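Hypothetical protein (Yersinia pestis, PDB 3V4H) belongs to the Hcp1 family of type VI secretion effectors and forms six-subunit assemblies, probably rings that stack into the tube propelled by the secretion machine. Local coordinates at residues Met29-Asp34 with Lys104-Val109; Asn47-Leu52 with Phe80-Tyr85; Ile123-Val128 with Ile149-Thr154. All coordinates share one frame; numbering follows the deposited sequence.

Contact 1. Residues Met29-Asp34 with Lys104-Val109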
loop_
_atom_site.group_PDB
_atom_site.type_symbol
_atom_site.label_atom_id
_atom_site.label_comp_id
_atom_site.label_asym_id
_atom_site.label_seq_id
_atom_site.Cartn_x
_atom_site.Cartn_y
_atom_site.Cartn_z
ATOM N N MET A 29 11.336 14.070 -23.601
ATOM C CA MET A 29 11.126 15.158 -22.660
ATOM C C MET A 29 12.466 15.783 -22.342
ATOM O O MET A 29 13.428 15.068 -22.053
ATOM C CB MET A 29 10.492 14.610 -21.387
ATOM C CG MET A 29 9.201 13.850 -21.600
ATOM S SD MET A 29 8.492 13.313 -20.042
ATOM C CE MET A 29 9.206 11.688 -19.846
ATOM N N PHE A 30 12.538 17.109 -22.349
ATOM C CA PHE A 30 13.809 17.788 -22.093
ATOM C C PHE A 30 13.623 18.915 -21.138
ATOM O O PHE A 30 12.602 19.590 -21.183
ATOM C CB PHE A 30 14.374 18.361 -23.385
ATOM C CG PHE A 30 14.565 17.330 -24.449
ATOM C CD1 PHE A 30 15.662 16.512 -24.436
ATOM C CD2 PHE A 30 13.616 17.149 -25.436
ATOM C CE1 PHE A 30 15.835 15.534 -25.405
ATOM C CE2 PHE A 30 13.774 16.172 -26.404
ATOM C CZ PHE A 30 14.892 15.368 -26.387
ATOM N N ILE A 31 14.623 19.176 -20.329
ATOM C CA ILE A 31 14.623 20.411 -19.545
ATOM C C ILE A 31 15.959 21.135 -19.736
ATOM O O ILE A 31 17.043 20.529 -19.670
ATOM C CB ILE A 31 14.203 20.134 -18.085
ATOM C CG1 ILE A 31 13.716 21.421 -17.419
ATOM C CG2 ILE A 31 15.315 19.463 -17.316
ATOM C CD1 ILE A 31 12.828 21.263 -16.204
ATOM N N LYS A 32 15.889 22.428 -20.016
ATOM C CA LYS A 32 17.081 23.258 -20.233
ATOM C C LYS A 32 17.149 24.253 -19.085
ATOM O O LYS A 32 16.242 25.052 -18.921
ATOM C CB LYS A 32 16.962 24.010 -21.557
ATOM C CG LYS A 32 18.132 24.960 -21.841
ATOM C CD LYS A 32 17.673 26.330 -22.257
ATOM C CE LYS A 32 17.713 26.525 -23.758
ATOM N NZ LYS A 32 19.013 27.128 -24.186
ATOM N N ILE A 33 18.195 24.177 -18.279
ATOM C CA ILE A 33 18.279 24.970 -17.052
ATOM C C ILE A 33 19.466 25.946 -17.143
ATOM O O ILE A 33 20.603 25.525 -17.367
ATOM C CB ILE A 33 18.534 24.082 -15.847
ATOM C CG1 ILE A 33 17.344 23.180 -15.600
ATOM C CG2 ILE A 33 18.868 24.925 -14.623
ATOM C CD1 ILE A 33 17.565 22.193 -14.488
ATOM N N ASP A 34 19.225 27.229 -16.968
ATOM C CA ASP A 34 20.283 28.206 -17.144
ATOM C C ASP A 34 21.487 27.923 -16.311
ATOM O O ASP A 34 21.400 27.770 -15.128
ATOM C CB ASP A 34 19.799 29.602 -16.837
ATOM C CG ASP A 34 19.256 30.298 -18.047
ATOM O OD1 ASP A 34 19.694 30.008 -19.158
ATOM O OD2 ASP A 34 18.360 31.130 -17.897
ATOM N N LYS A 104 17.854 31.822 -13.650
ATOM C CA LYS A 104 17.052 32.850 -14.334
ATOM C C LYS A 104 15.918 32.270 -15.177
ATOM O O LYS A 104 14.790 32.753 -15.112
ATOM C CB LYS A 104 17.942 33.722 -15.206
ATOM C CG LYS A 104 18.884 34.601 -14.409
ATOM C CD LYS A 104 19.202 35.872 -15.180
ATOM C CE LYS A 104 20.087 36.819 -14.392
ATOM N NZ LYS A 104 20.154 38.151 -15.053
ATOM N N ASN A 105 16.227 31.226 -15.943
ATOM C CA ASN A 105 15.303 30.651 -16.905
ATOM C C ASN A 105 15.465 29.149 -16.881
ATOM O O ASN A 105 16.599 28.657 -16.800
ATOM C CB ASN A 105 15.628 31.117 -18.327
ATOM C CG ASN A 105 15.492 32.604 -18.506
ATOM O OD1 ASN A 105 14.381 33.096 -18.659
ATOM N ND2 ASN A 105 16.618 33.334 -18.507
ATOM N N VAL A 106 14.325 28.454 -16.935
ATOM C CA VAL A 106 14.250 27.021 -17.102
ATOM C C VAL A 106 13.176 26.782 -18.143
ATOM O O VAL A 106 12.103 27.399 -18.073
ATOM C CB VAL A 106 13.849 26.307 -15.798
ATOM C CG1 VAL A 106 13.599 24.813 -16.045
ATOM C CG2 VAL A 106 14.930 26.486 -14.734
ATOM N N GLN A 107 13.479 25.917 -19.110
ATOM C CA GLN A 107 12.545 25.572 -20.172
ATOM C C GLN A 107 12.363 24.047 -20.294
ATOM O O GLN A 107 13.318 23.299 -20.552
ATOM C CB GLN A 107 13.010 26.169 -21.504
ATOM C CG GLN A 107 12.073 25.826 -22.662
ATOM C CD GLN A 107 12.694 25.984 -24.044
ATOM O OE1 GLN A 107 12.275 26.853 -24.807
ATOM N NE2 GLN A 107 13.667 25.105 -24.393
ATOM N N PHE A 108 11.121 23.612 -20.135
ATOM C CA PHE A 108 10.729 22.199 -20.173
ATOM C C PHE A 108 9.921 21.918 -21.420
ATOM O O PHE A 108 9.041 22.680 -21.766
ATOM C CB PHE A 108 9.901 21.871 -18.954
ATOM C CG PHE A 108 9.275 20.514 -19.013
ATOM C CD1 PHE A 108 10.053 19.382 -18.869
ATOM C CD2 PHE A 108 7.927 20.370 -19.230
ATOM C CE1 PHE A 108 9.504 18.095 -18.935
ATOM C CE2 PHE A 108 7.364 19.110 -19.310
ATOM C CZ PHE A 108 8.154 17.952 -19.128
ATOM N N VAL A 109 10.270 20.875 -22.143
ATOM C CA VAL A 109 9.675 20.622 -23.441
ATOM C C VAL A 109 9.273 19.158 -23.584
ATOM O O VAL A 109 10.079 18.216 -23.283
ATOM C CB VAL A 109 10.649 21.035 -24.584
ATOM C CG1 VAL A 109 10.209 20.451 -25.922
ATOM C CG2 VAL A 109 10.755 22.590 -24.727
#
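I31 lays its side chain across V106, with CD1 of I31 3.6 Å from CG1 of V106. The CG1 branch of I31 runs anti to the backbone N (chi1 -159°), and this carries CG1, and with it CD1, toward V106. The same CD1 also reaches CB of F108, at 4.1 Å, where the two side chains cross at about a right angle. I33 packs beside V106 in another way. The two point the same way, and CG1 of I33 lies 4.1 Å from CG1 of V106.

These four residues share one face of an antiparallel pair, strands 29-33 and 105-109, whose directions differ by 172°. I31 with F108 and I33 with V106 are non-hydrogen-bonded pairs. F30 with V109 and K32 with Q107 are hydrogen-bonded pairs and occupy the other face. The ladder is regular. F30 N gives a bond to V109 O at 2.9 Å, and V109 N returns one to F30 O at 2.8 Å. K32 N reaches Q107 O at 2.8 Å, and Q107 N reaches K32 O at 2.9 Å. D34 N adds a last rung to N105 O at 3.0 Å, just past the end of strand 29-33.

The face of I31 and F108 looks into the Hcp barrel. There the F108 ring meets W54 and F80 of the second sheet. On the other face F30 stacks on H45, and Q107 OE1 accepts a hydrogen bond from K124 NZ on the next strand.

The two faces therefore differ in chemistry. One is wholly apolar along this pair and goes to the core. The other mixes apolar and polar side chains. The rungs satisfy main-chain groups that run through a partly buried region of the sheet.

Contact 2. Residues Asn47-Leu52 with Phe80-Tyr85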
loop_
_atom_site.group_PDB
_atom_site.type_symbol
_atom_site.label_atom_id
_atom_site.label_comp_id
_atom_site.label_asym_id
_atom_site.label_seq_id
_atom_site.Cartn_x
_atom_site.Cartn_y
_atom_site.Cartn_z
ATOM N N ASN A 47 22.968 18.972 -25.073
ATOM C CA ASN A 47 23.428 19.448 -23.774
ATOM C C ASN A 47 22.364 19.949 -22.809
ATOM O O ASN A 47 22.664 20.608 -21.840
ATOM C CB ASN A 47 24.512 20.496 -23.976
ATOM C CG ASN A 47 25.698 19.949 -24.747
ATOM O OD1 ASN A 47 26.126 18.795 -24.550
ATOM N ND2 ASN A 47 26.236 20.771 -25.633
ATOM N N GLU A 48 21.116 19.605 -23.066
ATOM C CA GLU A 48 20.067 19.785 -22.105
ATOM C C GLU A 48 19.894 18.479 -21.311
ATOM O O GLU A 48 20.591 17.467 -21.556
ATOM C CB GLU A 48 18.780 20.157 -22.820
ATOM C CG GLU A 48 18.887 21.473 -23.589
ATOM C CD GLU A 48 17.616 21.856 -24.317
ATOM O OE1 GLU A 48 16.512 21.379 -23.946
ATOM O OE2 GLU A 48 17.734 22.664 -25.247
ATOM N N ILE A 49 18.960 18.504 -20.369
ATOM C CA ILE A 49 18.712 17.340 -19.499
ATOM C C ILE A 49 17.532 16.519 -19.999
ATOM O O ILE A 49 16.426 17.033 -20.159
ATOM C CB ILE A 49 18.470 17.767 -18.033
ATOM C CG1 ILE A 49 19.680 18.537 -17.499
ATOM C CG2 ILE A 49 18.254 16.534 -17.161
ATOM C CD1 ILE A 49 19.406 19.572 -16.412
ATOM N N GLN A 50 17.749 15.234 -20.230
ATOM C CA GLN A 50 16.641 14.328 -20.573
ATOM C C GLN A 50 15.817 13.973 -19.348
ATOM O O GLN A 50 16.357 13.527 -18.328
ATOM C CB GLN A 50 17.164 13.039 -21.215
ATOM C CG GLN A 50 18.065 13.376 -22.370
ATOM C CD GLN A 50 17.960 12.430 -23.540
ATOM O OE1 GLN A 50 17.997 12.868 -24.687
ATOM N NE2 GLN A 50 17.840 11.124 -23.258
ATOM N N VAL A 51 14.503 14.125 -19.460
ATOM C CA VAL A 51 13.605 13.923 -18.333
ATOM C C VAL A 51 12.937 12.557 -18.474
ATOM O O VAL A 51 12.475 12.167 -19.558
ATOM C CB VAL A 51 12.559 15.030 -18.253
ATOM C CG1 VAL A 51 11.542 14.772 -17.164
ATOM C CG2 VAL A 51 13.261 16.359 -17.959
ATOM N N LEU A 52 12.854 11.870 -17.345
ATOM C CA LEU A 52 12.237 10.547 -17.237
ATOM C C LEU A 52 10.812 10.655 -16.734
ATOM O O LEU A 52 9.983 9.840 -17.058
ATOM C CB LEU A 52 13.073 9.719 -16.226
ATOM C CG LEU A 52 14.556 9.447 -16.596
ATOM C CD1 LEU A 52 15.279 8.631 -15.518
ATOM C CD2 LEU A 52 14.650 8.758 -17.953
ATOM N N PHE A 80 7.627 22.561 -9.320
ATOM C CA PHE A 80 7.723 21.638 -10.494
ATOM C C PHE A 80 8.688 20.579 -10.046
ATOM O O PHE A 80 9.620 20.888 -9.301
ATOM C CB PHE A 80 8.243 22.357 -11.746
ATOM C CG PHE A 80 8.120 21.545 -13.026
ATOM C CD1 PHE A 80 6.927 21.482 -13.728
ATOM C CD2 PHE A 80 9.202 20.861 -13.503
ATOM C CE1 PHE A 80 6.852 20.773 -14.899
ATOM C CE2 PHE A 80 9.119 20.143 -14.675
ATOM C CZ PHE A 80 7.941 20.075 -15.347
ATOM N N CYS A 81 8.403 19.326 -10.455
ATOM C CA CYS A 81 9.142 18.114 -10.119
ATOM C C CYS A 81 9.563 17.431 -11.414
ATOM O O CYS A 81 8.766 17.388 -12.380
ATOM C CB CYS A 81 8.239 17.106 -9.365
ATOM S SG CYS A 81 7.894 17.515 -7.620
ATOM N N PHE A 82 10.816 16.978 -11.470
ATOM C CA PHE A 82 11.250 16.045 -12.532
ATOM C C PHE A 82 12.323 15.124 -12.013
ATOM O O PHE A 82 12.994 15.438 -11.014
ATOM C CB PHE A 82 11.738 16.763 -13.791
ATOM C CG PHE A 82 13.044 17.439 -13.666
ATOM C CD1 PHE A 82 14.210 16.806 -14.080
ATOM C CD2 PHE A 82 13.128 18.750 -13.214
ATOM C CE1 PHE A 82 15.446 17.439 -13.973
ATOM C CE2 PHE A 82 14.348 19.383 -13.079
ATOM C CZ PHE A 82 15.512 18.731 -13.460
ATOM N N ALA A 83 12.460 14.013 -12.728
ATOM C CA ALA A 83 13.451 12.971 -12.562
ATOM C C ALA A 83 14.371 12.881 -13.780
ATOM O O ALA A 83 13.912 12.950 -14.946
ATOM C CB ALA A 83 12.738 11.607 -12.416
ATOM N N HIS A 84 15.656 12.643 -13.542
ATOM C CA HIS A 84 16.625 12.306 -14.612
ATOM C C HIS A 84 17.649 11.328 -14.078
ATOM O O HIS A 84 17.741 11.127 -12.880
ATOM C CB HIS A 84 17.318 13.595 -15.150
ATOM C CG HIS A 84 18.250 14.257 -14.154
ATOM N ND1 HIS A 84 19.548 14.509 -14.427
ATOM C CD2 HIS A 84 18.051 14.634 -12.830
ATOM C CE1 HIS A 84 20.126 15.022 -13.328
ATOM N NE2 HIS A 84 19.211 15.115 -12.366
ATOM N N TYR A 85 18.414 10.679 -14.958
ATOM C CA TYR A 85 19.576 9.932 -14.512
ATOM C C TYR A 85 20.615 10.859 -13.915
ATOM O O TYR A 85 20.688 12.047 -14.279
ATOM C CB TYR A 85 20.181 9.178 -15.679
ATOM C CG TYR A 85 19.284 8.067 -16.154
ATOM C CD1 TYR A 85 18.845 7.090 -15.268
ATOM C CD2 TYR A 85 18.857 8.010 -17.473
ATOM C CE1 TYR A 85 17.996 6.072 -15.673
ATOM C CE2 TYR A 85 18.040 6.972 -17.912
ATOM C CZ TYR A 85 17.605 6.013 -17.008
ATOM O OH TYR A 85 16.780 4.993 -17.437
HETATM O O HOH W 1 17.821 11.397 -17.675
#
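A83 O draws two groups of the 47-52 segment. The N-H of L52 gives it a nearly straight hydrogen bond of 2.8 Å, with 177° at the hydrogen and the donor tilted from the carbonyl plane. The CA-H of V51 makes a weaker contact, with V51 CA 3.5 Å from A83 O.

The contact bridges the two sheets of the Hcp beta barrel. Strand 49-50 is at the edge of the six-stranded sheet, and strand 80-85 belongs to the four-stranded one. Residues 49-52 and 82-85 run about 100° apart, so they do not form a regular ladder. A water takes the place of a further direct bond. It donates to Q50 O at 2.7 Å and accepts from Y85 N at 2.9 Å.

L52 covers the Y85 ring. Its CD1 sits over the centre of one face, 3.7 Å from the centroid and 9° off the normal, a clear CH-pi contact. CD2 of L52 reaches the same ring nearer its rim, 3.8 Å from CE2 of Y85. L52 also packs on L139 of a neighbouring subunit, so this corner of the barrel reaches a subunit interface.

I49 approaches H84 with its CG2 branch, which is anti to the backbone N. The two side chains cross, with the methyl carbon near both CB and ND1 of H84. The imidazole is fixed at both nitrogens: ND1 bonds to D87 and NE2 to E147. These two bonds limit its rotation and hold a surface against which I49 packs.

Both methyl groups of V51 touch F82. The side chains meet at about a right angle, with CG1 of V51 3.9 Å from CB of F82 and CG2 beside CD1 of the ring.

Contact 3. Residues Ile123-Val128 with Ile149-Thr154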
loop_
_atom_site.group_PDB
_atom_site.type_symbol
_atom_site.label_atom_id
_atom_site.label_comp_id
_atom_site.label_asym_id
_atom_site.label_seq_id
_atom_site.Cartn_x
_atom_site.Cartn_y
_atom_site.Cartn_z
ATOM N N ILE A 123 6.897 24.555 -21.236
ATOM C CA ILE A 123 6.651 25.344 -20.031
ATOM C C ILE A 123 7.956 26.029 -19.707
ATOM O O ILE A 123 9.010 25.387 -19.619
ATOM C CB ILE A 123 6.224 24.505 -18.804
ATOM C CG1 ILE A 123 5.045 23.617 -19.148
ATOM C CG2 ILE A 123 5.803 25.444 -17.659
ATOM C CD1 ILE A 123 4.689 22.551 -18.112
ATOM N N LYS A 124 7.897 27.348 -19.568
ATOM C CA LYS A 124 9.065 28.109 -19.293
ATOM C C LYS A 124 8.837 28.696 -17.915
ATOM O O LYS A 124 7.751 29.168 -17.641
ATOM C CB LYS A 124 9.206 29.219 -20.320
ATOM C CG LYS A 124 9.232 28.753 -21.779
ATOM C CD LYS A 124 9.315 29.971 -22.711
ATOM C CE LYS A 124 9.038 29.639 -24.174
ATOM N NZ LYS A 124 9.550 28.303 -24.601
ATOM N N PHE A 125 9.841 28.612 -17.048
ATOM C CA PHE A 125 9.760 29.149 -15.706
ATOM C C PHE A 125 10.820 30.228 -15.531
ATOM O O PHE A 125 11.894 30.155 -16.147
ATOM C CB PHE A 125 9.969 28.051 -14.644
ATOM C CG PHE A 125 9.275 26.762 -14.941
ATOM C CD1 PHE A 125 8.098 26.410 -14.292
ATOM C CD2 PHE A 125 9.839 25.847 -15.818
ATOM C CE1 PHE A 125 7.489 25.196 -14.536
ATOM C CE2 PHE A 125 9.223 24.631 -16.074
ATOM C CZ PHE A 125 8.042 24.305 -15.430
ATOM N N THR A 126 10.505 31.215 -14.687
ATOM C CA THR A 126 11.385 32.318 -14.375
ATOM C C THR A 126 11.727 32.399 -12.903
ATOM O O THR A 126 10.861 32.182 -12.056
ATOM C CB THR A 126 10.716 33.637 -14.735
ATOM O OG1 THR A 126 10.581 33.667 -16.141
ATOM C CG2 THR A 126 11.557 34.847 -14.290
ATOM N N ASP A 127 12.990 32.743 -12.627
ATOM C CA ASP A 127 13.497 32.912 -11.284
ATOM C C ASP A 127 13.282 31.660 -10.440
ATOM O O ASP A 127 12.489 31.660 -9.501
ATOM C CB ASP A 127 12.832 34.114 -10.632
ATOM C CG ASP A 127 13.600 34.623 -9.471
ATOM O OD1 ASP A 127 14.824 34.369 -9.418
ATOM O OD2 ASP A 127 12.987 35.292 -8.613
ATOM N N VAL A 128 14.042 30.617 -10.775
ATOM C CA VAL A 128 13.881 29.277 -10.203
ATOM C C VAL A 128 14.852 29.031 -9.037
ATOM O O VAL A 128 16.011 29.480 -9.075
ATOM C CB VAL A 128 14.115 28.210 -11.286
ATOM C CG1 VAL A 128 14.235 26.825 -10.656
ATOM C CG2 VAL A 128 12.987 28.245 -12.319
ATOM N N ILE A 149 14.252 16.107 -8.872
ATOM C CA ILE A 149 14.493 17.530 -8.609
ATOM C C ILE A 149 13.127 18.223 -8.583
ATOM O O ILE A 149 12.263 17.928 -9.446
ATOM C CB ILE A 149 15.440 18.114 -9.664
ATOM C CG1 ILE A 149 16.856 17.581 -9.409
ATOM C CG2 ILE A 149 15.443 19.642 -9.607
ATOM C CD1 ILE A 149 17.615 17.267 -10.670
ATOM N N ARG A 150 12.907 18.990 -7.511
ATOM C CA ARG A 150 11.815 19.932 -7.363
ATOM C C ARG A 150 12.333 21.358 -7.321
ATOM O O ARG A 150 13.420 21.596 -6.799
ATOM C CB ARG A 150 11.106 19.702 -6.051
ATOM C CG ARG A 150 10.694 18.267 -5.930
ATOM C CD ARG A 150 9.662 18.043 -4.864
ATOM N NE ARG A 150 9.349 16.617 -4.812
ATOM C CZ ARG A 150 8.479 16.073 -3.975
ATOM N NH1 ARG A 150 7.819 16.830 -3.102
ATOM N NH2 ARG A 150 8.271 14.764 -4.017
ATOM N N PHE A 151 11.576 22.299 -7.872
ATOM C CA PHE A 151 12.002 23.717 -7.852
ATOM C C PHE A 151 10.884 24.733 -7.733
ATOM O O PHE A 151 9.730 24.482 -8.110
ATOM C CB PHE A 151 12.938 24.057 -9.026
ATOM C CG PHE A 151 12.338 23.884 -10.421
ATOM C CD1 PHE A 151 11.478 24.820 -10.952
ATOM C CD2 PHE A 151 12.736 22.846 -11.226
ATOM C CE1 PHE A 151 10.998 24.706 -12.244
ATOM C CE2 PHE A 151 12.251 22.709 -12.522
ATOM C CZ PHE A 151 11.394 23.660 -13.030
ATOM N N SER A 152 11.248 25.846 -7.110
ATOM C CA SER A 152 10.434 27.054 -6.956
ATOM C C SER A 152 10.442 27.882 -8.207
ATOM O O SER A 152 11.397 27.784 -8.955
ATOM C CB SER A 152 11.104 27.959 -5.933
ATOM O OG SER A 152 10.300 27.971 -4.819
ATOM N N PHE A 153 9.442 28.759 -8.385
ATOM C CA PHE A 153 9.496 29.764 -9.455
ATOM C C PHE A 153 8.537 30.934 -9.183
ATOM O O PHE A 153 7.556 30.815 -8.442
ATOM C CB PHE A 153 9.266 29.124 -10.843
ATOM C CG PHE A 153 7.997 28.328 -10.937
ATOM C CD1 PHE A 153 6.794 28.937 -11.304
ATOM C CD2 PHE A 153 7.986 26.986 -10.614
ATOM C CE1 PHE A 153 5.612 28.227 -11.345
ATOM C CE2 PHE A 153 6.813 26.243 -10.689
ATOM C CZ PHE A 153 5.631 26.852 -11.046
ATOM N N THR A 154 8.858 32.106 -9.719
ATOM C CA THR A 154 8.001 33.267 -9.517
ATOM C C THR A 154 6.995 33.445 -10.649
ATOM O O THR A 154 5.931 33.987 -10.426
ATOM C CB THR A 154 8.848 34.536 -9.290
ATOM O OG1 THR A 154 9.886 34.569 -10.271
ATOM C CG2 THR A 154 9.479 34.486 -7.904
#
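Three phenylalanines form a chain of edge-to-face contacts: F151 presents its edge to the face of F125, and F125 presents its edge to the face of F153. The first pair is almost a perfect T, with planes at 86° and F151 CE1 3.8 Å from F125 CG. The second pair is more tilted, with planes at 58°, and CD1 of F125 lies 3.7 Å from CD2 of F153, over that ring's face. F125 thus uses a face for one neighbour and an edge for the other.

F151 CG sits between its backbone N and carbonyl carbon (chi1 62°). This places the ring beside V128 as well, whose CG1 comes within 3.4 Å of CD1 of F151. The packing here is close. F80 meets both F125 and F151, and W56 meets F153, so the cluster extends into a larger aromatic core.

Beyond the rings, the chain turns a corner at D127, where phi is positive. The carbonyl just before it, T126 O, takes two bonds from T154. The backbone N of T154 lies almost on the outward line of the C=O bond, 3.1 Å from T126 O. The OG1 of T154 also donates at 3.1 Å, but from well above the carbonyl plane. D127 OD1 is bonded to H102.

The contact joins the two sheets of the barrel at the point where strand 119-126 gives way to 128-138. The three rings and V128 make its apolar side, with F153 partly exposed, while T154 supplies two donors to the carbonyl at the turn.

The three contacts surround one barrel core. Contact 1 has its centre about 9 Å from those of contacts 2 and 3, which are about 13 Å apart. Strands 49-50, 29-33, 103-111 and 119-126 lie next to one another in the six-stranded sheet, so contact 1 sits between the other two there. I31 N bonds to I49 O, and V106 O to F125 N. Strands 76-85 and 146-152 are neighbours in the four-stranded sheet, which links contacts 2 and 3 again. In sequence, contact 2 falls between the two halves of contact 1, and contact 3 follows both. Contacts 2 and 3 therefore tie the two sheets together, while contact 1 builds one of them.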